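Local coordinates for uncharacterized protein, DUF633, LMOf2365_1472 (Listeria monocytogenes str. 4b F2365, PDB 3GNL), which is uncharacterized but belongs to the tRNA (adenine(22)-N(1))-methyltransferase family and so probably methylates N1 of an adenine in tRNA, at residues 147-152 with 156-161; 47-52 with 87-92; 199-204 with 230-235; 106-111 with 130-135; 14-19 with 36-41. One frame throughout, in Å; residues are numbered along the deposited sequence.

Interaction 1 of 5, residues 147-152 with 156-161; sequences AILRED and YEIMVL
Ala147 and Leu149 pair with Ile158 and Tyr156 through four backbone hydrogen bonds, two in each hydrogen-bonded antiparallel pair. The shortest joins Tyr156 N to Leu149 O at 2.8 Å and is nearly straight at the hydrogen (168°); Leu149 N bonds back to Tyr156 O. Between them Ile148 and Glu157 form a non-hydrogen-bonded pair, where Ile148 CA comes within 3.3 Å of Tyr156 O in a CA-H...O contact.

Ala147, Leu149, Tyr156 and Ile158 share one face of the sheet. The CG of Leu149 is wedged between its own backbone N and carbonyl carbon (chi1 60°), and its two methyls divide: CD1 meets Tyr156 CD2 at 3.9 Å, while CD2 reaches Ile158 CD1 at 4.0 Å. Next along the ring, Glu151 O lies at the edge near its plane, 3.7 Å from Tyr156 CE2. On the other face, Ile148 and Glu157 run side by side, with Ile148 CD1 against Glu157 CG at 3.9 Å.

The Glu151 carboxylate accepts hydrogen bonds from Lys10 N and Arg11 N of helix 10-16. Strands 141-151 and 154-163 form the beta hairpin that ends an otherwise parallel sheet with an antiparallel pair, in the strand order 3-2-1-4-5-7-6 of Rossmann-like methyltransferases. Strand 154-163 bridges strand 141-151 to strand 120-125, Lys14 packs over the Leu149 face, and helix 129-139 lies against Glu157 and Met159.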
# COMPACT_ATOMS: atom_id res chain seq x y z
N ALA A 147 -1.65 -6.20 6.65
CA ALA A 147 -1.83 -5.67 7.98
C ALA A 147 -2.74 -4.46 7.90
O ALA A 147 -2.79 -3.77 6.88
CB ALA A 147 -0.51 -5.29 8.64
N ILE A 148 -3.40 -4.19 9.01
CA ILE A 148 -4.22 -2.98 9.16
C ILE A 148 -3.89 -2.42 10.51
O ILE A 148 -3.80 -3.16 11.49
CB ILE A 148 -5.77 -3.23 8.90
CG1 ILE A 148 -6.51 -1.91 8.72
CG2 ILE A 148 -6.39 -4.20 9.87
CD1 ILE A 148 -7.94 -2.05 8.17
N LEU A 149 -3.64 -1.11 10.56
CA LEU A 149 -3.29 -0.51 11.84
C LEU A 149 -3.88 0.88 11.92
O LEU A 149 -4.32 1.46 10.91
CB LEU A 149 -1.76 -0.49 12.03
CG LEU A 149 -0.90 0.25 11.01
CD1 LEU A 149 -0.55 1.71 11.40
CD2 LEU A 149 0.39 -0.53 10.79
N ARG A 150 -3.93 1.41 13.13
CA ARG A 150 -4.39 2.79 13.32
C ARG A 150 -3.25 3.58 13.96
O ARG A 150 -2.64 3.14 14.93
CB ARG A 150 -5.68 2.79 14.17
CG ARG A 150 -6.32 4.20 14.34
CD ARG A 150 -7.76 4.24 14.86
NE ARG A 150 -8.22 3.02 15.53
CZ ARG A 150 -9.22 2.26 15.08
NH1 ARG A 150 -9.58 1.17 15.73
NH2 ARG A 150 -9.88 2.60 13.98
N GLU A 151 -2.90 4.71 13.38
CA GLU A 151 -1.90 5.60 13.96
C GLU A 151 -2.37 7.04 13.77
O GLU A 151 -2.80 7.42 12.67
CB GLU A 151 -0.52 5.39 13.29
CG GLU A 151 0.60 6.25 13.88
CD GLU A 151 1.99 5.83 13.46
OE1 GLU A 151 2.22 5.44 12.27
OE2 GLU A 151 2.90 5.93 14.31
N ASP A 152 -2.30 7.84 14.83
CA ASP A 152 -2.81 9.24 14.83
C ASP A 152 -4.27 9.33 14.32
O ASP A 152 -4.61 10.18 13.48
CB ASP A 152 -1.89 10.18 14.02
CG ASP A 152 -0.49 10.28 14.60
OD1 ASP A 152 -0.30 10.07 15.81
OD2 ASP A 152 0.45 10.57 13.83
N TYR A 156 -4.50 2.58 8.35
CA TYR A 156 -3.63 2.31 7.22
C TYR A 156 -3.61 0.82 6.95
O TYR A 156 -3.48 -0.00 7.86
CB TYR A 156 -2.18 2.70 7.55
CG TYR A 156 -2.00 4.15 7.83
CD1 TYR A 156 -1.96 5.06 6.78
CD2 TYR A 156 -1.90 4.61 9.14
CE1 TYR A 156 -1.83 6.45 7.03
CE2 TYR A 156 -1.76 6.01 9.42
CZ TYR A 156 -1.72 6.90 8.34
OH TYR A 156 -1.58 8.28 8.56
N GLU A 157 -3.65 0.48 5.68
CA GLU A 157 -3.51 -0.91 5.22
C GLU A 157 -2.17 -1.10 4.53
O GLU A 157 -1.68 -0.19 3.82
CB GLU A 157 -4.63 -1.26 4.23
CG GLU A 157 -6.06 -1.31 4.84
CD GLU A 157 -7.11 -1.04 3.78
OE1 GLU A 157 -7.14 0.09 3.18
OE2 GLU A 157 -7.90 -1.94 3.54
N ILE A 158 -1.60 -2.28 4.74
CA ILE A 158 -0.30 -2.68 4.12
C ILE A 158 -0.54 -4.02 3.46
O ILE A 158 -1.28 -4.87 3.97
CB ILE A 158 0.80 -2.81 5.19
CG1 ILE A 158 1.00 -1.43 5.86
CG2 ILE A 158 2.14 -3.34 4.57
CD1 ILE A 158 1.75 -1.50 7.13
N MSE A 159 0.02 -4.22 2.28
CA MSE A 159 -0.10 -5.51 1.61
C MSE A 159 1.27 -5.93 1.09
O MSE A 159 2.05 -5.10 0.63
CB MSE A 159 -1.12 -5.47 0.47
CG MSE A 159 -0.77 -4.64 -0.71
SE MSE A 159 -2.27 -4.77 -2.03
CE MSE A 159 -3.46 -3.53 -1.12
N VAL A 160 1.53 -7.23 1.13
CA VAL A 160 2.81 -7.75 0.65
C VAL A 160 2.49 -8.71 -0.44
O VAL A 160 1.57 -9.53 -0.28
CB VAL A 160 3.54 -8.45 1.77
CG1 VAL A 160 4.91 -8.97 1.25
CG2 VAL A 160 3.70 -7.50 2.99
N LEU A 161 3.17 -8.58 -1.58
CA LEU A 161 2.86 -9.40 -2.75
C LEU A 161 4.08 -10.14 -3.25
O LEU A 161 5.21 -9.69 -3.03
CB LEU A 161 2.35 -8.53 -3.89
CG LEU A 161 1.05 -7.78 -3.54
CD1 LEU A 161 1.44 -6.44 -3.02
CD2 LEU A 161 0.14 -7.60 -4.70

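Interaction 2 of 5, residues 47-52 with 87-92; sequences FAIAGE and KKDAID
This is a small, mainly apolar contact, made by side chains alone, between Phe47 and Ile49 on strand 45-52 and Asp89 and Ile91 in the loop that leads into strand 93-99. Both strand residues send their side chains toward the loop, as alternate positions of a strand do, while Ala48 between them faces the opposite way.

The CD1 methyl of Ile49 is the meeting point. It lies 3.6 Å from Ile91 CD1 and 3.5 Å from Asp89 OD2, a methyl resting beside a carboxylate that has its polar partners elsewhere: Asp89 OD2 forms a salt bridge with Arg77 and accepts a hydrogen bond from Glu86 N. Ile91 bends twice, with chi1 -64° and chi2 -56°, which swings CD1 toward the strand. That same methyl sits at the edge of the Phe47 ring, near its plane and 4.1 Å from CE2, and the two side chains cross at about a right angle.

Arg24 also holds the loop: Asp89 O accepts a hydrogen bond from Arg24 NE, and the Asp92 carboxylate, through OD2, one from Arg24 N. Strand 45-52 itself runs between strands 23-28 and 74-78 of the parallel part of the sheet, and Ile49 also touches Arg77 of strand 74-78 and Val84.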
# COMPACT_ATOMS: atom_id res chain seq x y z
N PHE A 47 21.25 -3.42 0.84
CA PHE A 47 21.41 -2.33 -0.09
C PHE A 47 20.02 -1.73 -0.25
O PHE A 47 19.04 -2.47 -0.21
CB PHE A 47 21.95 -2.83 -1.43
CG PHE A 47 21.91 -1.80 -2.50
CD1 PHE A 47 22.86 -0.77 -2.53
CD2 PHE A 47 20.92 -1.82 -3.49
CE1 PHE A 47 22.80 0.21 -3.55
CE2 PHE A 47 20.86 -0.86 -4.48
CZ PHE A 47 21.80 0.16 -4.53
N ALA A 48 19.94 -0.40 -0.40
CA ALA A 48 18.68 0.26 -0.73
C ALA A 48 18.86 1.37 -1.75
O ALA A 48 19.85 2.10 -1.70
CB ALA A 48 18.05 0.84 0.50
N ILE A 49 17.88 1.52 -2.62
CA ILE A 49 17.66 2.75 -3.40
C ILE A 49 16.56 3.52 -2.68
O ILE A 49 15.51 2.94 -2.36
CB ILE A 49 17.18 2.43 -4.82
CG1 ILE A 49 18.26 1.61 -5.59
CG2 ILE A 49 16.80 3.70 -5.57
CD1 ILE A 49 17.73 0.95 -6.89
N ALA A 50 16.80 4.79 -2.39
CA ALA A 50 15.74 5.67 -1.92
C ALA A 50 15.36 6.61 -3.06
O ALA A 50 16.14 7.50 -3.42
CB ALA A 50 16.18 6.42 -0.69
N GLY A 51 14.17 6.41 -3.63
CA GLY A 51 13.73 7.25 -4.77
C GLY A 51 12.96 8.48 -4.34
O GLY A 51 12.21 8.44 -3.39
N GLU A 52 13.15 9.61 -5.02
CA GLU A 52 12.39 10.81 -4.74
C GLU A 52 12.12 11.49 -6.06
O GLU A 52 12.93 11.37 -6.96
CB GLU A 52 13.13 11.79 -3.80
CG GLU A 52 13.62 11.14 -2.50
CD GLU A 52 12.50 10.85 -1.56
OE1 GLU A 52 11.35 11.25 -1.81
OE2 GLU A 52 12.79 10.17 -0.54
N LYS A 87 18.05 -2.42 -14.15
CA LYS A 87 18.22 -3.89 -14.16
C LYS A 87 19.44 -4.35 -13.37
O LYS A 87 19.35 -5.31 -12.59
CB LYS A 87 18.27 -4.44 -15.60
N LYS A 88 20.57 -3.64 -13.54
CA LYS A 88 21.82 -4.02 -12.86
C LYS A 88 21.79 -3.85 -11.34
O LYS A 88 22.62 -4.41 -10.63
CB LYS A 88 23.06 -3.33 -13.48
CG LYS A 88 23.12 -1.81 -13.35
CD LYS A 88 24.48 -1.28 -13.79
CE LYS A 88 24.41 0.19 -14.20
NZ LYS A 88 23.38 0.43 -15.28
N ASP A 89 20.78 -3.13 -10.84
CA ASP A 89 20.62 -2.99 -9.39
C ASP A 89 20.19 -4.28 -8.70
O ASP A 89 20.38 -4.41 -7.51
CB ASP A 89 19.64 -1.87 -9.03
CG ASP A 89 20.18 -0.52 -9.35
OD1 ASP A 89 21.37 -0.29 -9.04
OD2 ASP A 89 19.45 0.31 -9.92
N ALA A 90 19.64 -5.25 -9.45
CA ALA A 90 19.25 -6.53 -8.88
C ALA A 90 18.40 -6.37 -7.61
O ALA A 90 18.70 -6.92 -6.55
CB ALA A 90 20.48 -7.39 -8.61
N ILE A 91 17.33 -5.59 -7.72
CA ILE A 91 16.44 -5.33 -6.58
C ILE A 91 15.52 -6.53 -6.30
O ILE A 91 14.93 -7.08 -7.24
CB ILE A 91 15.61 -4.09 -6.90
CG1 ILE A 91 16.50 -2.85 -7.02
CG2 ILE A 91 14.46 -3.91 -5.87
CD1 ILE A 91 17.40 -2.53 -5.84
N ASP A 92 15.43 -6.94 -5.04
CA ASP A 92 14.62 -8.08 -4.60
C ASP A 92 13.22 -7.63 -4.16
O ASP A 92 12.21 -8.32 -4.44
CB ASP A 92 15.26 -8.82 -3.43
CG ASP A 92 16.65 -9.34 -3.77
OD1 ASP A 92 16.71 -10.14 -4.72
OD2 ASP A 92 17.63 -8.92 -3.12

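Interaction 3 of 5, residues 199-204 with 230-235; sequences TWQNII and LVEDVL
The indole of Trp200 meets Val231 at its edge: Val231 CG2 lies near the ring plane, 3.7 Å from CZ3 on the six-membered ring. The Trp200 side chain also touches Leu224 and Lys227 of helix 215-235, Phe176 of helix 172-177 and Trp193, two turns earlier in the same helix.

With CG beside the backbone N (chi1 -67°), the tryptophan extends from helix 187-208 toward helix 215-235, and the ring covers much of the distance between helices whose Trp200 and Val231 CA atoms are 10.7 Å apart. On the valine, CG2 is the branch beside the backbone N and makes the touch. Gln201 and Glu232 come near each other at the margin.

The contact is thus slight, chiefly an aromatic edge against one methyl, within a larger interface. Helices 187-208 and 215-235 form a helical pair that projects from the sheet domain, and Phe177 of helix 172-177 and Ala197 pack on Val231 as well.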
# COMPACT_ATOMS: atom_id res chain seq x y z
N THR A 199 -21.67 5.28 7.67
CA THR A 199 -21.72 6.46 6.83
C THR A 199 -22.48 6.23 5.52
O THR A 199 -23.29 7.04 5.13
CB THR A 199 -20.33 7.05 6.62
OG1 THR A 199 -19.94 7.66 7.87
CG2 THR A 199 -20.35 8.19 5.64
N TRP A 200 -22.22 5.12 4.83
CA TRP A 200 -22.94 4.84 3.59
C TRP A 200 -24.47 4.75 3.80
O TRP A 200 -25.20 5.32 2.99
CB TRP A 200 -22.41 3.52 3.00
CG TRP A 200 -20.96 3.63 2.54
CD1 TRP A 200 -20.32 4.73 2.03
CD2 TRP A 200 -20.01 2.55 2.52
NE1 TRP A 200 -18.99 4.40 1.72
CE2 TRP A 200 -18.79 3.08 2.03
CE3 TRP A 200 -20.07 1.19 2.90
CZ2 TRP A 200 -17.64 2.28 1.89
CZ3 TRP A 200 -18.88 0.41 2.79
CH2 TRP A 200 -17.71 0.98 2.31
N GLN A 201 -24.92 4.11 4.89
CA GLN A 201 -26.37 4.01 5.20
C GLN A 201 -26.89 5.40 5.46
O GLN A 201 -27.99 5.73 4.99
CB GLN A 201 -26.62 3.17 6.45
CG GLN A 201 -26.17 1.73 6.32
CD GLN A 201 -26.18 0.95 7.63
OE1 GLN A 201 -26.37 1.50 8.74
NE2 GLN A 201 -25.95 -0.36 7.52
N ASN A 202 -26.10 6.21 6.16
CA ASN A 202 -26.57 7.57 6.43
C ASN A 202 -26.72 8.38 5.14
O ASN A 202 -27.66 9.18 4.99
CB ASN A 202 -25.66 8.29 7.42
CG ASN A 202 -25.70 7.68 8.83
OD1 ASN A 202 -26.61 6.95 9.18
ND2 ASN A 202 -24.70 8.01 9.63
N ILE A 203 -25.79 8.18 4.19
CA ILE A 203 -25.84 8.92 2.95
C ILE A 203 -27.09 8.50 2.19
O ILE A 203 -27.75 9.35 1.60
CB ILE A 203 -24.59 8.68 2.07
CG1 ILE A 203 -23.35 9.25 2.77
CG2 ILE A 203 -24.73 9.34 0.66
CD1 ILE A 203 -22.07 8.78 2.10
N ILE A 204 -27.37 7.21 2.14
CA ILE A 204 -28.61 6.78 1.45
C ILE A 204 -29.83 7.49 2.00
O ILE A 204 -30.67 7.97 1.21
CB ILE A 204 -28.81 5.27 1.53
CG1 ILE A 204 -27.76 4.59 0.64
CG2 ILE A 204 -30.20 4.88 1.00
CD1 ILE A 204 -27.67 3.13 0.85
N LEU A 230 -21.65 -5.72 0.94
CA LEU A 230 -20.32 -6.36 1.05
C LEU A 230 -19.80 -6.37 2.49
O LEU A 230 -19.21 -7.35 2.96
CB LEU A 230 -19.30 -5.69 0.13
CG LEU A 230 -19.48 -5.87 -1.37
CD1 LEU A 230 -18.63 -4.86 -2.14
CD2 LEU A 230 -19.13 -7.32 -1.76
N VAL A 231 -19.94 -5.25 3.20
CA VAL A 231 -19.51 -5.21 4.56
C VAL A 231 -20.32 -6.17 5.43
O VAL A 231 -19.76 -6.89 6.25
CB VAL A 231 -19.60 -3.76 5.15
CG1 VAL A 231 -19.40 -3.76 6.65
CG2 VAL A 231 -18.56 -2.82 4.46
N GLU A 232 -21.64 -6.23 5.21
CA GLU A 232 -22.49 -7.11 6.02
C GLU A 232 -22.10 -8.56 5.80
O GLU A 232 -22.11 -9.35 6.74
CB GLU A 232 -23.95 -6.90 5.66
CG GLU A 232 -24.46 -5.54 6.13
CD GLU A 232 -25.91 -5.24 5.78
OE1 GLU A 232 -26.45 -5.81 4.80
OE2 GLU A 232 -26.51 -4.40 6.48
N ASP A 233 -21.75 -8.89 4.56
CA ASP A 233 -21.31 -10.23 4.21
C ASP A 233 -19.98 -10.60 4.88
O ASP A 233 -19.81 -11.74 5.33
CB ASP A 233 -21.16 -10.37 2.70
CG ASP A 233 -20.74 -11.77 2.29
OD1 ASP A 233 -21.50 -12.72 2.60
OD2 ASP A 233 -19.65 -11.92 1.71
N VAL A 234 -19.05 -9.66 4.96
CA VAL A 234 -17.77 -10.02 5.59
C VAL A 234 -17.79 -9.99 7.11
O VAL A 234 -17.08 -10.79 7.74
CB VAL A 234 -16.52 -9.31 5.01
CG1 VAL A 234 -16.46 -9.56 3.50
CG2 VAL A 234 -16.44 -7.81 5.40
N LEU A 235 -18.61 -9.12 7.70
CA LEU A 235 -18.71 -9.05 9.15
C LEU A 235 -19.68 -10.12 9.70
O LEU A 235 -19.72 -10.35 10.90
CB LEU A 235 -19.09 -7.64 9.62
CG LEU A 235 -18.10 -6.51 9.25
CD1 LEU A 235 -18.60 -5.20 9.83
CD2 LEU A 235 -16.68 -6.82 9.74

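Interaction 4 of 5, residues 106-111 with 130-135; sequences TILEEG and WQLREW
Leu108 and Trp135 cross at about a right angle, the leucine laid over the indole. Its CD1 stands 3.9 Å from the centroid of the six-membered ring and only 5° off the ring normal, a CH-pi contact well centred on the face, while Leu108 CB lies 3.8 Å from Trp135 NE1. The indole is brought there by a CG anti to the backbone N (chi1 179°), which carries it toward helix 101-110. Leu132, one turn earlier, adds its CD2 at 4.1 Å from Leu108 CD1.

Glu109 and the indole slide past each other in opposite directions. Glu109 OE2 lies in the ring plane at its edge, 3.8 Å from Trp135 CD1.

Helices 101-110 and 129-139, their short segments 26° from parallel and 11.3 Å apart, pack together against the sheet, Leu108 and Leu132 both touching Leu123 of strand 120-125. A water links them, accepting from Trp135 NE1 at 3.1 Å and donating to Leu108 O at 2.8 Å. The indole N-H is therefore satisfied through solvent, and Arg105 pairs with the Glu109 carboxylate in a salt bridge.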
# COMPACT_ATOMS: atom_id res chain seq x y z
N THR A 106 -0.40 3.20 -10.93
CA THR A 106 0.20 3.87 -12.12
C THR A 106 1.71 3.65 -12.13
O THR A 106 2.28 3.28 -13.17
CB THR A 106 -0.18 5.36 -12.16
OG1 THR A 106 -1.61 5.45 -12.27
CG2 THR A 106 0.46 6.10 -13.36
N ILE A 107 2.33 3.79 -10.96
CA ILE A 107 3.77 3.58 -10.82
C ILE A 107 4.14 2.15 -11.22
O ILE A 107 5.14 1.94 -11.94
CB ILE A 107 4.25 3.91 -9.38
CG1 ILE A 107 4.27 5.43 -9.21
CG2 ILE A 107 5.65 3.28 -9.10
CD1 ILE A 107 4.49 5.86 -7.80
N LEU A 108 3.37 1.17 -10.75
CA LEU A 108 3.59 -0.24 -11.09
C LEU A 108 3.38 -0.57 -12.57
O LEU A 108 4.14 -1.37 -13.14
CB LEU A 108 2.72 -1.17 -10.23
CG LEU A 108 3.07 -1.16 -8.74
CD1 LEU A 108 2.00 -1.91 -7.95
CD2 LEU A 108 4.47 -1.81 -8.46
N GLU A 109 2.35 0.03 -13.17
CA GLU A 109 2.05 -0.19 -14.59
C GLU A 109 3.06 0.51 -15.51
O GLU A 109 3.65 -0.14 -16.37
CB GLU A 109 0.60 0.20 -14.91
CG GLU A 109 -0.40 -0.69 -14.17
CD GLU A 109 -1.85 -0.25 -14.31
OE1 GLU A 109 -2.09 0.94 -14.62
OE2 GLU A 109 -2.74 -1.10 -14.05
N GLU A 110 3.29 1.81 -15.32
CA GLU A 110 4.30 2.52 -16.13
C GLU A 110 5.69 1.94 -15.93
O GLU A 110 6.50 1.92 -16.86
CB GLU A 110 4.32 4.01 -15.83
CG GLU A 110 3.05 4.74 -16.22
CD GLU A 110 3.06 6.19 -15.79
OE1 GLU A 110 4.00 6.64 -15.09
OE2 GLU A 110 2.09 6.89 -16.14
N GLY A 111 5.97 1.45 -14.73
CA GLY A 111 7.30 0.92 -14.42
C GLY A 111 7.37 -0.58 -14.52
O GLY A 111 8.23 -1.22 -13.91
N TRP A 130 -8.11 -1.18 -2.80
CA TRP A 130 -8.68 -2.15 -3.72
C TRP A 130 -8.06 -2.06 -5.12
O TRP A 130 -8.00 -3.09 -5.82
CB TRP A 130 -10.22 -1.99 -3.80
CG TRP A 130 -10.65 -0.70 -4.48
CD1 TRP A 130 -10.93 0.49 -3.86
CD2 TRP A 130 -10.84 -0.47 -5.89
NE1 TRP A 130 -11.30 1.44 -4.79
CE2 TRP A 130 -11.25 0.89 -6.04
CE3 TRP A 130 -10.72 -1.28 -7.04
CZ2 TRP A 130 -11.54 1.45 -7.29
CZ3 TRP A 130 -11.00 -0.72 -8.27
CH2 TRP A 130 -11.41 0.64 -8.39
N GLN A 131 -7.59 -0.89 -5.55
CA GLN A 131 -6.98 -0.70 -6.86
C GLN A 131 -5.75 -1.60 -6.99
O GLN A 131 -5.48 -2.15 -8.06
CB GLN A 131 -6.52 0.72 -7.08
CG GLN A 131 -7.61 1.74 -7.26
CD GLN A 131 -7.96 1.90 -8.70
OE1 GLN A 131 -7.51 1.12 -9.55
NE2 GLN A 131 -8.78 2.91 -9.01
N LEU A 132 -5.02 -1.74 -5.90
CA LEU A 132 -3.81 -2.56 -5.93
C LEU A 132 -4.14 -4.05 -5.85
O LEU A 132 -3.41 -4.91 -6.37
CB LEU A 132 -2.88 -2.12 -4.80
CG LEU A 132 -2.35 -0.71 -4.99
CD1 LEU A 132 -1.56 -0.32 -3.78
CD2 LEU A 132 -1.50 -0.56 -6.28
N ARG A 133 -5.26 -4.41 -5.21
CA ARG A 133 -5.67 -5.81 -5.20
C ARG A 133 -6.17 -6.21 -6.57
O ARG A 133 -5.92 -7.35 -6.99
CB ARG A 133 -6.68 -6.10 -4.05
CG ARG A 133 -6.11 -5.62 -2.72
CD ARG A 133 -6.80 -6.29 -1.57
NE ARG A 133 -6.43 -5.71 -0.30
CZ ARG A 133 -7.04 -4.68 0.28
NH1 ARG A 133 -8.12 -4.11 -0.28
NH2 ARG A 133 -6.58 -4.21 1.44
N GLU A 134 -6.80 -5.27 -7.31
CA GLU A 134 -7.18 -5.53 -8.70
C GLU A 134 -5.94 -5.70 -9.54
O GLU A 134 -5.89 -6.64 -10.34
CB GLU A 134 -8.07 -4.42 -9.28
CG GLU A 134 -8.67 -4.85 -10.59
CD GLU A 134 -9.83 -4.00 -10.97
OE1 GLU A 134 -9.70 -2.75 -10.95
OE2 GLU A 134 -10.88 -4.61 -11.28
N TRP A 135 -4.95 -4.81 -9.35
CA TRP A 135 -3.70 -4.93 -10.07
C TRP A 135 -3.09 -6.30 -9.80
O TRP A 135 -2.56 -6.94 -10.72
CB TRP A 135 -2.76 -3.81 -9.61
CG TRP A 135 -1.39 -3.88 -10.32
CD1 TRP A 135 -1.04 -3.29 -11.48
CD2 TRP A 135 -0.26 -4.60 -9.85
NE1 TRP A 135 0.27 -3.61 -11.79
CE2 TRP A 135 0.76 -4.44 -10.82
CE3 TRP A 135 -0.02 -5.42 -8.74
CZ2 TRP A 135 2.04 -5.04 -10.68
CZ3 TRP A 135 1.25 -6.00 -8.59
CH2 TRP A 135 2.26 -5.80 -9.57
O HOH W 1 2.47 -3.46 -13.90

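Interaction 5 of 5, residues 14-19 with 36-41; sequences KVASYI and PCFAVK
Ala16 and Phe38 make the closest approach here, with Ala16 CB 3.7 Å from CE2 and 3.8 Å from CD2 of the ring. The methyl approaches the CD2-CE2 bond obliquely. Phe38 has CG trans to its backbone N (chi1 169°), which swings the ring off helix 34-41 toward helix 10-16; Leu8 also touches it. One residue on, Ala39 CB receives Ile19 CD1 at 4.5 Å, a looser contact made by an isoleucine whose CG1 and CD1 run out in an extended line (chi2 169°).

Short side chains let the backbones come close, the CA atoms of Ala16 and Ala39 being 6.8 Å apart. The chain after helix 10-16 folds into a type I turn from Ala16 to Ile19, and Ser17 OG bonds back to Lys14 O at 2.7 Å.

Ile19 also packs on Ile122, so its side chain links helix 34-41 to strand 120-125. Helix 34-41 connects the parallel strands 23-28 and 45-52, a beta-alpha-beta crossover of the Rossmann-like fold expected for this methyltransferase family.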
# COMPACT_ATOMS: atom_id res chain seq x y z
N LYS A 14 5.78 -1.15 10.56
CA LYS A 14 5.05 -2.31 10.06
C LYS A 14 5.49 -2.64 8.65
O LYS A 14 5.69 -3.79 8.32
CB LYS A 14 3.51 -2.15 10.21
CG LYS A 14 2.73 -3.44 9.90
CD LYS A 14 3.15 -4.55 10.89
CE LYS A 14 2.18 -5.70 10.89
NZ LYS A 14 2.69 -6.75 11.84
N VAL A 15 5.64 -1.60 7.81
CA VAL A 15 6.10 -1.80 6.46
C VAL A 15 7.48 -2.51 6.46
O VAL A 15 7.68 -3.50 5.72
CB VAL A 15 6.14 -0.44 5.69
CG1 VAL A 15 6.87 -0.58 4.41
CG2 VAL A 15 4.72 0.10 5.45
N ALA A 16 8.41 -1.98 7.26
CA ALA A 16 9.78 -2.51 7.40
C ALA A 16 9.79 -3.94 7.91
O ALA A 16 10.72 -4.69 7.58
CB ALA A 16 10.59 -1.62 8.31
N SER A 17 8.75 -4.31 8.67
CA SER A 17 8.74 -5.64 9.30
C SER A 17 8.65 -6.76 8.25
O SER A 17 8.90 -7.92 8.57
CB SER A 17 7.59 -5.79 10.31
OG SER A 17 6.38 -6.01 9.63
N TYR A 18 8.28 -6.41 7.02
CA TYR A 18 8.17 -7.36 5.92
C TYR A 18 9.45 -7.48 5.12
O TYR A 18 9.49 -8.23 4.16
CB TYR A 18 6.99 -7.00 5.03
CG TYR A 18 5.66 -7.17 5.77
CD1 TYR A 18 5.21 -8.44 6.17
CD2 TYR A 18 4.86 -6.06 6.04
CE1 TYR A 18 3.99 -8.60 6.85
CE2 TYR A 18 3.60 -6.20 6.71
CZ TYR A 18 3.19 -7.47 7.09
OH TYR A 18 1.98 -7.63 7.75
N ILE A 19 10.49 -6.77 5.54
CA ILE A 19 11.82 -6.88 4.89
C ILE A 19 12.62 -7.74 5.85
O ILE A 19 12.84 -7.35 6.96
CB ILE A 19 12.49 -5.50 4.77
CG1 ILE A 19 11.65 -4.58 3.86
CG2 ILE A 19 13.93 -5.63 4.22
CD1 ILE A 19 12.06 -3.09 3.86
N PRO A 36 14.80 2.86 4.66
CA PRO A 36 16.06 2.28 4.16
C PRO A 36 17.14 2.32 5.20
O PRO A 36 17.88 1.33 5.36
CB PRO A 36 16.41 3.19 2.99
CG PRO A 36 15.07 3.67 2.48
CD PRO A 36 14.22 3.83 3.72
N CYS A 37 17.26 3.41 5.95
CA CYS A 37 18.32 3.48 6.97
C CYS A 37 18.06 2.44 8.04
O CYS A 37 18.99 1.76 8.45
CB CYS A 37 18.45 4.87 7.57
SG CYS A 37 19.17 6.14 6.40
N PHE A 38 16.81 2.34 8.49
CA PHE A 38 16.44 1.39 9.56
C PHE A 38 16.73 -0.04 9.10
O PHE A 38 17.28 -0.83 9.89
CB PHE A 38 14.98 1.56 9.86
CG PHE A 38 14.39 0.50 10.76
CD1 PHE A 38 14.44 0.66 12.13
CD2 PHE A 38 13.71 -0.58 10.21
CE1 PHE A 38 13.84 -0.30 13.00
CE2 PHE A 38 13.10 -1.53 11.06
CZ PHE A 38 13.17 -1.37 12.45
N ALA A 39 16.43 -0.36 7.85
CA ALA A 39 16.53 -1.73 7.37
C ALA A 39 17.98 -2.10 7.08
O ALA A 39 18.41 -3.26 7.27
CB ALA A 39 15.67 -1.95 6.20
N VAL A 40 18.78 -1.14 6.62
CA VAL A 40 20.20 -1.43 6.41
C VAL A 40 20.89 -1.60 7.77
O VAL A 40 21.66 -2.55 7.97
CB VAL A 40 20.86 -0.33 5.55
CG1 VAL A 40 22.42 -0.43 5.58
CG2 VAL A 40 20.35 -0.45 4.13
N LYS A 41 20.57 -0.72 8.71
CA LYS A 41 21.22 -0.69 10.01
C LYS A 41 20.97 -1.97 10.76
O LYS A 41 21.90 -2.55 11.36
CB LYS A 41 20.71 0.48 10.84
CG LYS A 41 21.53 1.73 10.67
CD LYS A 41 22.71 1.76 11.65
CE LYS A 41 22.87 3.15 12.31
NZ LYS A 41 22.97 4.29 11.33

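Overall arrangement
Interactions 1 and 2 include strands of one mixed sheet, and the helices of interactions 4 and 5 pack on it, whereas interaction 3 belongs to the projecting helical pair, its centre about 42 Å from that of interaction 2. The strand pairing of interaction 1 touches two others: Met159 SE packs on Leu132 CB of interaction 4 at 3.9 Å, and Val160 CG2 lies 3.4 Å from Tyr18 CG of interaction 5. Interaction 5 in turn meets interaction 2, where Ala48 CB rests 3.8 Å from Pro36 CB. Interactions 2 and 4 do not touch, their centres being about 19 Å apart. None of the five contacts can be tied to a known site; they are best read as strand pairing and packing that build a probable methyltransferase fold.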